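Long-range contacts in putative bacterial transcription regulation protein (Staphylococcus aureus, PDB 3LUR), which is a putative transcription regulator that probably recognises small-molecule effectors through a domain of the integron-associated effector-binding family: residues 13-18 with 85-90; 33-38 with 72-77; 59-64 with 133-138. All blocks are in the same frame, centred on the assembly; numbering follows the deposited sequence.

Interaction 1: 13-18 with 85-90; sequences TLVGIK and AKYDVI
Four backbone hydrogen bonds tie Leu14 to Ile90 and Gly16 to Asp88. In each of these two antiparallel hydrogen-bonded pairs both residues give their N-H and lend their carbonyl. Leu14 N reaches Ile90 O at 2.8 Å, and Asp88 N reaches Gly16 O at the same 2.8 Å but over a more bent N-H...O angle of 145°. Between them sits the non-hydrogen-bonded pair of Val15 and Val89, where the strands close to 4.6 Å between CA atoms. CA-H...O contacts fill in the ladder, as from Val89 CA to Leu14 O at 3.3 Å.

Apolar contacts gather on the Val15 and Val89 face. Val15 CG1 stands anti to the backbone N (chi1 -176°), which brings it against Tyr87 CB at 3.7 Å, the two side chains crossing at about a right angle. Ile17 meets the edge of the Tyr87 ring, its CD1 3.3 Å from Tyr87 CD1. Farther along, methyl meets methyl where Thr13 CG2 touches Val89 CG1 at 3.6 Å.

The polar ends look elsewhere: Tyr87 OH hydrogen-bonds Asp46 and, in the conformer given, Lys18 NZ forms a salt bridge with Glu65, while the Asp88 carboxylate passes beside Lys18 CB. Val15 and Tyr87 are also covered by Leu47 and Lys50 of helix 43-50. Joining strand 5-21 to the start of strand 88-103, this is the antiparallel pairing that closes the six-stranded sheet into a barrel.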
loop_
_atom_site.group_PDB
_atom_site.type_symbol
_atom_site.label_atom_id
_atom_site.label_comp_id
_atom_site.label_asym_id
_atom_site.label_seq_id
_atom_site.Cartn_x
_atom_site.Cartn_y
_atom_site.Cartn_z
ATOM N N THR A 13 2.342 -12.914 -3.295
ATOM C CA THR A 13 0.941 -13.113 -3.558
ATOM C C THR A 13 0.174 -12.239 -2.563
ATOM O O THR A 13 0.336 -12.379 -1.344
ATOM C CB THR A 13 0.531 -14.557 -3.373
ATOM O OG1 THR A 13 1.170 -15.357 -4.365
ATOM C CG2 THR A 13 -0.967 -14.706 -3.520
ATOM N N LEU A 14 -0.635 -11.322 -3.087
ATOM C CA LEU A 14 -1.424 -10.424 -2.229
ATOM C C LEU A 14 -2.895 -10.809 -2.308
ATOM O O LEU A 14 -3.421 -11.068 -3.393
ATOM C CB LEU A 14 -1.224 -8.987 -2.663
ATOM C CG LEU A 14 0.199 -8.473 -2.619
ATOM C CD1 LEU A 14 0.226 -6.984 -2.932
ATOM C CD2 LEU A 14 0.834 -8.702 -1.245
ATOM N N VAL A 15 -3.524 -10.943 -1.143
ATOM C CA VAL A 15 -4.896 -11.366 -1.020
ATOM C C VAL A 15 -5.644 -10.187 -0.409
ATOM O O VAL A 15 -5.256 -9.663 0.640
ATOM C CB VAL A 15 -5.049 -12.575 -0.058
ATOM C CG1 VAL A 15 -6.492 -13.062 -0.019
ATOM C CG2 VAL A 15 -4.110 -13.765 -0.456
ATOM N N GLY A 16 -6.714 -9.774 -1.040
ATOM C CA GLY A 16 -7.451 -8.644 -0.521
ATOM C C GLY A 16 -8.614 -8.193 -1.364
ATOM O O GLY A 16 -9.178 -8.971 -2.153
ATOM N N ILE A 17 -8.965 -6.921 -1.191
ATOM C CA ILE A 17 -10.103 -6.321 -1.859
ATOM C C ILE A 17 -9.671 -5.023 -2.494
ATOM O O ILE A 17 -8.994 -4.214 -1.861
ATOM C CB ILE A 17 -11.265 -6.037 -0.864
ATOM C CG1 ILE A 17 -11.729 -7.327 -0.186
ATOM C CG2 ILE A 17 -12.441 -5.435 -1.595
ATOM C CD1 ILE A 17 -12.368 -8.334 -1.192
ATOM N N LYS A 18 -10.124 -4.808 -3.726
ATOM C CA LYS A 18 -9.728 -3.641 -4.485
ATOM C C LYS A 18 -10.920 -2.736 -4.777
ATOM O O LYS A 18 -12.010 -3.204 -5.025
ATOM C CB LYS A 18 -9.071 -4.076 -5.808
ATOM C CG LYS A 18 -8.472 -2.930 -6.610
ATOM C CD LYS A 18 -7.736 -3.404 -7.876
ATOM C CE LYS A 18 -8.633 -3.543 -9.087
ATOM N NZ LYS A 18 -7.806 -3.565 -10.343
ATOM N N ALA A 85 -9.436 -17.369 -3.742
ATOM C CA ALA A 85 -10.295 -16.928 -4.872
ATOM C C ALA A 85 -11.495 -15.994 -4.515
ATOM O O ALA A 85 -11.911 -15.209 -5.346
ATOM C CB ALA A 85 -10.793 -18.161 -5.662
ATOM N N LYS A 86 -12.070 -16.125 -3.316
ATOM C CA LYS A 86 -13.174 -15.202 -2.835
ATOM C C LYS A 86 -12.710 -13.696 -2.875
ATOM O O LYS A 86 -13.410 -12.787 -3.364
ATOM C CB LYS A 86 -13.590 -15.585 -1.432
ATOM C CG LYS A 86 -12.451 -15.536 -0.440
ATOM N N TYR A 87 -11.496 -13.476 -2.413
ATOM C CA TYR A 87 -10.852 -12.196 -2.502
ATOM C C TYR A 87 -10.155 -12.101 -3.831
ATOM O O TYR A 87 -10.128 -13.056 -4.580
ATOM C CB TYR A 87 -9.783 -12.092 -1.419
ATOM C CG TYR A 87 -10.350 -12.013 -0.051
ATOM C CD1 TYR A 87 -10.858 -10.813 0.415
ATOM C CD2 TYR A 87 -10.358 -13.111 0.796
ATOM C CE1 TYR A 87 -11.386 -10.701 1.653
ATOM C CE2 TYR A 87 -10.888 -13.011 2.056
ATOM C CZ TYR A 87 -11.406 -11.792 2.476
ATOM O OH TYR A 87 -11.932 -11.618 3.721
ATOM N N ASP A 88 -9.611 -10.926 -4.117
ATOM C CA ASP A 88 -8.701 -10.767 -5.247
ATOM C C ASP A 88 -7.416 -11.392 -4.775
ATOM O O ASP A 88 -7.057 -11.237 -3.608
ATOM C CB ASP A 88 -8.472 -9.308 -5.604
ATOM C CG ASP A 88 -9.434 -8.798 -6.649
ATOM O OD1 ASP A 88 -10.464 -9.459 -6.906
ATOM O OD2 ASP A 88 -9.140 -7.721 -7.245
ATOM N N VAL A 89 -6.766 -12.166 -5.645
ATOM C CA VAL A 89 -5.513 -12.850 -5.290
ATOM C C VAL A 89 -4.555 -12.591 -6.410
ATOM O O VAL A 89 -4.669 -13.220 -7.457
ATOM C CB VAL A 89 -5.706 -14.355 -5.116
ATOM C CG1 VAL A 89 -4.361 -15.040 -4.817
ATOM C CG2 VAL A 89 -6.684 -14.628 -4.011
ATOM N N ILE A 90 -3.648 -11.625 -6.229
ATOM C CA ILE A 90 -2.732 -11.230 -7.313
ATOM C C ILE A 90 -1.256 -11.337 -6.970
ATOM O O ILE A 90 -0.893 -11.533 -5.819
ATOM C CB ILE A 90 -3.027 -9.793 -7.782
ATOM C CG1 ILE A 90 -2.559 -8.781 -6.746
ATOM C CG2 ILE A 90 -4.559 -9.682 -8.115
ATOM C CD1 ILE A 90 -2.520 -7.386 -7.226
#

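Interaction 2: 33-38 with 72-77; sequences GFWQRC and YMIAVT. With EDO (1,2-ethanediol), chain F.
Ile74 CD1 lies between two aromatic rings. It sits over the centre of the Phe34 ring, 3.7 Å from the centroid and 9° off the normal, and over the face of the Trp35 indole, 3.8 Å from the centroid of its five-membered ring. Cys38 SG closes on the same methyl at 3.6 Å, so three helix side chains surround one branch tip, while Ile74 CG2 rests against the six-membered part of the indole.

The polar contact is made by the same tryptophan. Trp35 NE1 donates its N-H to Tyr72 OH at 3.0 Å, with the oxygen 7° out of the indole plane. That hydroxyl is also hydrogen-bonded to Glu136, so two partners hold it. The Tyr72 ring turns its edge to Phe34, CD2 to CD2 at 3.8 Å, and the Phe34 edge in turn faces the Tyr72 carbonyl.

Torsions set these positions. With CG anti to the backbone N (chi1 177°), Phe34 extends toward the strand, while Trp35, with CG anti to its carbonyl carbon, brings its indole obliquely over Ile74 and presents the N-H edge to Tyr72. Beyond the Phe34 edge lies an ethanediol molecule, probably from the crystallisation liquor. Its O1 accepts a bond from Arg37 NH1 at 2.9 Å, and the same nitrogen pairs with Glu19.

The axes of segments 33-38 and 72-77, on helix 24-41 and strand 70-77, come within 10.0 Å. Tyr21 of strand 5-21 flanks both Phe34 and Tyr72, Ile44 of helix 43-50 touches Trp35, Cys38 and Ile74, and Ile58 of strand 58-64 packs beside Trp35 and Ile74.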
loop_
_atom_site.group_PDB
_atom_site.type_symbol
_atom_site.label_atom_id
_atom_site.label_comp_id
_atom_site.label_asym_id
_atom_site.label_seq_id
_atom_site.Cartn_x
_atom_site.Cartn_y
_atom_site.Cartn_z
ATOM N N GLY A 33 -12.652 5.737 4.167
ATOM C CA GLY A 33 -13.940 5.099 4.220
ATOM C C GLY A 33 -13.871 3.631 3.825
ATOM O O GLY A 33 -14.599 2.807 4.367
ATOM N N PHE A 34 -13.015 3.319 2.857
ATOM C CA PHE A 34 -12.833 1.950 2.415
ATOM C C PHE A 34 -12.257 1.117 3.554
ATOM O O PHE A 34 -12.744 0.007 3.817
ATOM C CB PHE A 34 -11.958 1.953 1.154
ATOM C CG PHE A 34 -11.619 0.597 0.615
ATOM C CD1 PHE A 34 -12.476 -0.471 0.748
ATOM C CD2 PHE A 34 -10.475 0.441 -0.170
ATOM C CE1 PHE A 34 -12.143 -1.719 0.210
ATOM C CE2 PHE A 34 -10.151 -0.772 -0.717
ATOM C CZ PHE A 34 -10.983 -1.857 -0.539
ATOM N N TRP A 35 -11.239 1.652 4.255
ATOM C CA TRP A 35 -10.715 0.973 5.432
ATOM C C TRP A 35 -11.805 0.808 6.496
ATOM O O TRP A 35 -11.928 -0.255 7.114
ATOM C CB TRP A 35 -9.542 1.756 6.051
ATOM C CG TRP A 35 -8.267 1.571 5.374
ATOM C CD1 TRP A 35 -7.691 2.406 4.473
ATOM C CD2 TRP A 35 -7.362 0.478 5.541
ATOM N NE1 TRP A 35 -6.493 1.910 4.069
ATOM C CE2 TRP A 35 -6.251 0.735 4.716
ATOM C CE3 TRP A 35 -7.383 -0.694 6.302
ATOM C CZ2 TRP A 35 -5.182 -0.144 4.613
ATOM C CZ3 TRP A 35 -6.309 -1.555 6.217
ATOM C CH2 TRP A 35 -5.230 -1.278 5.367
ATOM N N GLN A 36 -12.597 1.865 6.715
ATOM C CA GLN A 36 -13.665 1.812 7.722
ATOM C C GLN A 36 -14.657 0.676 7.401
ATOM O O GLN A 36 -15.036 -0.117 8.284
ATOM C CB GLN A 36 -14.409 3.159 7.807
ATOM C CG GLN A 36 -15.514 3.195 8.848
ATOM C CD GLN A 36 -16.185 4.571 8.994
ATOM O OE1 GLN A 36 -15.861 5.528 8.282
ATOM N NE2 GLN A 36 -17.136 4.658 9.914
ATOM N N ARG A 37 -15.077 0.605 6.148
ATOM C CA ARG A 37 -16.009 -0.441 5.712
ATOM C C ARG A 37 -15.401 -1.843 5.881
ATOM O O ARG A 37 -16.048 -2.716 6.407
ATOM C CB ARG A 37 -16.488 -0.184 4.275
ATOM C CG ARG A 37 -17.442 1.025 4.196
ATOM C CD ARG A 37 -17.926 1.369 2.804
ATOM N NE ARG A 37 -16.980 2.160 2.016
ATOM C CZ ARG A 37 -16.166 1.684 1.070
ATOM N NH1 ARG A 37 -16.124 0.385 0.775
ATOM N NH2 ARG A 37 -15.383 2.527 0.398
ATOM N N CYS A 38 -14.161 -2.043 5.444
ATOM C CA CYS A 38 -13.492 -3.350 5.625
ATOM C C CYS A 38 -13.426 -3.742 7.091
ATOM O O CYS A 38 -13.663 -4.896 7.428
ATOM C CB CYS A 38 -12.095 -3.365 5.074
ATOM S SG CYS A 38 -12.018 -3.271 3.264
ATOM N N TYR A 72 -7.076 1.066 -5.197
ATOM C CA TYR A 72 -6.464 0.871 -3.928
ATOM C C TYR A 72 -6.895 -0.502 -3.464
ATOM O O TYR A 72 -8.089 -0.799 -3.476
ATOM C CB TYR A 72 -6.986 1.879 -2.958
ATOM C CG TYR A 72 -6.298 1.942 -1.653
ATOM C CD1 TYR A 72 -5.114 2.656 -1.522
ATOM C CD2 TYR A 72 -6.844 1.366 -0.513
ATOM C CE1 TYR A 72 -4.480 2.784 -0.309
ATOM C CE2 TYR A 72 -6.212 1.486 0.718
ATOM C CZ TYR A 72 -5.037 2.213 0.815
ATOM O OH TYR A 72 -4.390 2.391 2.013
HETATM N N MSE A 73 -5.945 -1.329 -3.091
HETATM C CA MSE A 73 -6.266 -2.644 -2.603
HETATM C C MSE A 73 -5.803 -2.817 -1.167
HETATM O O MSE A 73 -4.624 -2.623 -0.827
HETATM C CB MSE A 73 -5.666 -3.722 -3.520
HETATM C CG MSE A 73 -5.960 -5.142 -3.099
HETATM SE SE MSE A 73 -4.898 -6.322 -4.252
HETATM C CE MSE A 73 -5.461 -8.008 -3.555
ATOM N N ILE A 74 -6.740 -3.167 -0.301
ATOM C CA ILE A 74 -6.409 -3.503 1.077
ATOM C C ILE A 74 -6.065 -4.986 1.012
ATOM O O ILE A 74 -6.871 -5.785 0.534
ATOM C CB ILE A 74 -7.591 -3.222 1.992
ATOM C CG1 ILE A 74 -7.776 -1.706 2.071
ATOM C CG2 ILE A 74 -7.389 -3.852 3.396
ATOM C CD1 ILE A 74 -9.030 -1.262 2.825
ATOM N N ALA A 75 -4.874 -5.350 1.460
ATOM C CA ALA A 75 -4.412 -6.699 1.252
ATOM C C ALA A 75 -3.333 -7.124 2.228
ATOM O O ALA A 75 -2.658 -6.295 2.872
ATOM C CB ALA A 75 -3.832 -6.790 -0.168
ATOM N N VAL A 76 -3.146 -8.430 2.287
ATOM C CA VAL A 76 -2.064 -9.025 3.067
ATOM C C VAL A 76 -1.289 -9.967 2.166
ATOM O O VAL A 76 -1.821 -10.477 1.178
ATOM C CB VAL A 76 -2.561 -9.836 4.291
ATOM C CG1 VAL A 76 -3.312 -8.940 5.262
ATOM C CG2 VAL A 76 -3.434 -11.044 3.867
ATOM N N THR A 77 -0.026 -10.199 2.509
ATOM C CA THR A 77 0.763 -11.189 1.796
ATOM C C THR A 77 0.289 -12.531 2.291
ATOM O O THR A 77 0.183 -12.774 3.517
ATOM C CB THR A 77 2.240 -11.058 2.063
ATOM O OG1 THR A 77 2.476 -11.131 3.471
ATOM C CG2 THR A 77 2.781 -9.768 1.498
HETATM C C1 EDO F . -15.589 -2.917 1.910
HETATM O O1 EDO F . -16.867 -2.349 1.563
HETATM C C2 EDO F . -15.327 -4.148 1.060
HETATM O O2 EDO F . -16.478 -4.990 1.087
#

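Interaction 3: 59-64 with 133-138; sequences LGLCIP and PFFELY. With EDO (1,2-ethanediol), chain H.
Two neighbouring strands of the barrel, 58-64 and 134-138, run antiparallel here at 4.5 Å between their short axes. Gly60 pairs with Glu136 and Cys62 with Phe134, each through two backbone hydrogen bonds. Cys62 N to Phe134 O is the shortest at 2.7 Å, whereas the Gly60 and Glu136 pair is straighter, with N-H...O angles of 170° and 169°.

On the face bearing Cys62 and Phe134, Cys62 CB rides over the phenyl ring, offset toward its rim and 3.5 Å from the centroid. Phe134 CG lies between the backbone N and the carbonyl carbon (chi1 55°), which folds the ring back across the neighbouring strand. Cys62 SG makes an oblique sulfur-aromatic contact, and Pro64 CG comes to the ring edge, 3.9 Å from Phe134 CE1. Glu136 OE1 receives the Tyr138 hydroxyl from above the carboxylate plane, at 2.6 Å from OH. Helix 108-124 covers this side of the sheet, His118 and Met114 meeting Phe134 and Val110 touching Glu136 and Tyr138.

The other face lines the barrel interior. Leu59 CD2 sits over the Phe135 ring, 3.9 Å from its centroid, and Leu59 CD1 meets Leu137 CD1 at 3.7 Å. Leu61 lies side by side with Pro133, its CD1 touching Pro133 CB as well as Phe135 CB. Trp153 of strand 149-156 stacks on the Phe135 ring.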
loop_
_atom_site.group_PDB
_atom_site.type_symbol
_atom_site.label_atom_id
_atom_site.label_comp_id
_atom_site.label_asym_id
_atom_site.label_seq_id
_atom_site.Cartn_x
_atom_site.Cartn_y
_atom_site.Cartn_z
ATOM N N LEU A 59 -1.377 -4.131 3.995
ATOM C CA LEU A 59 -1.082 -3.209 2.914
ATOM C C LEU A 59 -2.259 -2.425 2.402
ATOM O O LEU A 59 -3.399 -2.939 2.297
ATOM C CB LEU A 59 -0.495 -3.962 1.710
ATOM C CG LEU A 59 0.897 -4.620 1.719
ATOM C CD1 LEU A 59 0.985 -5.917 2.496
ATOM C CD2 LEU A 59 1.332 -4.915 0.254
ATOM N N GLY A 60 -1.942 -1.176 2.045
ATOM C CA GLY A 60 -2.773 -0.327 1.265
ATOM C C GLY A 60 -2.019 -0.201 -0.048
ATOM O O GLY A 60 -1.077 0.594 -0.166
ATOM N N LEU A 61 -2.394 -1.024 -1.011
ATOM C CA LEU A 61 -1.691 -1.076 -2.298
ATOM C C LEU A 61 -2.332 -0.142 -3.306
ATOM O O LEU A 61 -3.513 -0.298 -3.669
ATOM C CB LEU A 61 -1.679 -2.514 -2.854
ATOM C CG LEU A 61 -0.888 -2.790 -4.145
ATOM C CD1 LEU A 61 0.623 -2.862 -3.901
ATOM C CD2 LEU A 61 -1.368 -4.072 -4.792
ATOM N N CYS A 62 -1.528 0.797 -3.808
ATOM C CA CYS A 62 -1.954 1.737 -4.798
ATOM C C CYS A 62 -1.607 1.203 -6.164
ATOM O O CYS A 62 -0.444 0.895 -6.434
ATOM C CB CYS A 62 -1.271 3.073 -4.538
ATOM S SG CYS A 62 -1.738 3.749 -2.900
ATOM N N ILE A 63 -2.635 1.056 -7.002
ATOM C CA ILE A 63 -2.515 0.433 -8.299
ATOM C C ILE A 63 -2.892 1.462 -9.364
ATOM O O ILE A 63 -4.069 1.656 -9.667
ATOM C CB ILE A 63 -3.404 -0.851 -8.408
ATOM C CG1 ILE A 63 -3.056 -1.842 -7.298
ATOM C CG2 ILE A 63 -3.237 -1.553 -9.809
ATOM C CD1 ILE A 63 -4.002 -3.031 -7.163
ATOM N N PRO A 64 -1.889 2.165 -9.898
ATOM C CA PRO A 64 -2.241 3.068 -11.019
ATOM C C PRO A 64 -2.838 2.244 -12.134
ATOM O O PRO A 64 -2.292 1.178 -12.478
ATOM C CB PRO A 64 -0.903 3.661 -11.445
ATOM C CG PRO A 64 0.023 3.464 -10.265
ATOM C CD PRO A 64 -0.457 2.200 -9.576
ATOM N N PRO A 133 2.822 -1.037 -9.012
ATOM C CA PRO A 133 2.111 -0.687 -7.785
ATOM C C PRO A 133 3.039 -0.259 -6.655
ATOM O O PRO A 133 4.182 -0.688 -6.592
ATOM C CB PRO A 133 1.350 -1.974 -7.452
ATOM C CG PRO A 133 1.167 -2.651 -8.744
ATOM C CD PRO A 133 2.454 -2.383 -9.485
ATOM N N PHE A 134 2.542 0.625 -5.787
ATOM C CA PHE A 134 3.288 1.074 -4.634
ATOM C C PHE A 134 2.365 0.935 -3.424
ATOM O O PHE A 134 1.161 0.873 -3.584
ATOM C CB PHE A 134 3.799 2.514 -4.818
ATOM C CG PHE A 134 2.733 3.525 -5.142
ATOM C CD1 PHE A 134 2.294 3.709 -6.464
ATOM C CD2 PHE A 134 2.201 4.338 -4.133
ATOM C CE1 PHE A 134 1.321 4.676 -6.775
ATOM C CE2 PHE A 134 1.214 5.303 -4.440
ATOM C CZ PHE A 134 0.774 5.459 -5.758
ATOM N N PHE A 135 2.921 0.851 -2.232
ATOM C CA PHE A 135 2.057 0.582 -1.087
ATOM C C PHE A 135 2.426 1.237 0.216
ATOM O O PHE A 135 3.577 1.588 0.463
ATOM C CB PHE A 135 1.879 -0.948 -0.899
ATOM C CG PHE A 135 3.159 -1.724 -0.657
ATOM C CD1 PHE A 135 3.883 -2.243 -1.717
ATOM C CD2 PHE A 135 3.597 -1.986 0.646
ATOM C CE1 PHE A 135 5.028 -2.980 -1.500
ATOM C CE2 PHE A 135 4.735 -2.741 0.875
ATOM C CZ PHE A 135 5.468 -3.225 -0.197
ATOM N N GLU A 136 1.398 1.371 1.051
ATOM C CA GLU A 136 1.519 1.767 2.430
ATOM C C GLU A 136 1.510 0.455 3.199
ATOM O O GLU A 136 0.716 -0.431 2.895
ATOM C CB GLU A 136 0.288 2.595 2.826
ATOM C CG GLU A 136 0.081 3.812 1.969
ATOM C CD GLU A 136 -1.369 4.241 1.839
ATOM O OE1 GLU A 136 -2.264 3.734 2.548
ATOM O OE2 GLU A 136 -1.610 5.107 1.006
ATOM N N LEU A 137 2.356 0.328 4.196
ATOM C CA LEU A 137 2.382 -0.880 4.994
ATOM C C LEU A 137 2.140 -0.482 6.442
ATOM O O LEU A 137 2.903 0.331 7.036
ATOM C CB LEU A 137 3.701 -1.625 4.818
ATOM C CG LEU A 137 3.874 -2.944 5.591
ATOM C CD1 LEU A 137 2.858 -4.011 5.082
ATOM C CD2 LEU A 137 5.310 -3.467 5.540
ATOM N N TYR A 138 1.093 -1.078 7.016
ATOM C CA TYR A 138 0.623 -0.761 8.387
ATOM C C TYR A 138 0.858 -1.875 9.406
ATOM O O TYR A 138 0.235 -2.922 9.352
ATOM C CB TYR A 138 -0.872 -0.448 8.351
ATOM C CG TYR A 138 -1.236 0.739 7.490
ATOM C CD1 TYR A 138 -1.144 2.024 7.984
ATOM C CD2 TYR A 138 -1.675 0.576 6.187
ATOM C CE1 TYR A 138 -1.475 3.105 7.203
ATOM C CE2 TYR A 138 -1.997 1.631 5.404
ATOM C CZ TYR A 138 -1.880 2.908 5.909
ATOM O OH TYR A 138 -2.197 3.981 5.107
HETATM C C1 EDO H . -1.541 -5.711 12.221
HETATM O O1 EDO H . -1.548 -4.796 11.109
HETATM C C2 EDO H . -0.178 -6.410 12.309
HETATM O O2 EDO H . -0.011 -7.351 11.242
#

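Segment 72-77 of strand 70-77 links all three contacts. On one edge it bonds to interaction 1, with Val15 N 2.9 Å from Val76 O; on the other it bonds to interaction 3, with Met73 N 2.7 Å from Leu61 O. Side chains also connect interactions 2 and 3: Tyr72 OH lies 2.6 Å from Glu136 OE1, and Trp35 CZ2 approaches Tyr138 CE2 at 3.7 Å. Interactions 1 and 3 meet inside the barrel, where Leu14 CD1 is 3.8 Å from Leu61 CD2. Tetraethylene glycol, probably from the crystallisation liquor, lies about 4 Å from the side chains of Trp35 and Tyr138, which is consistent with an effector pocket there.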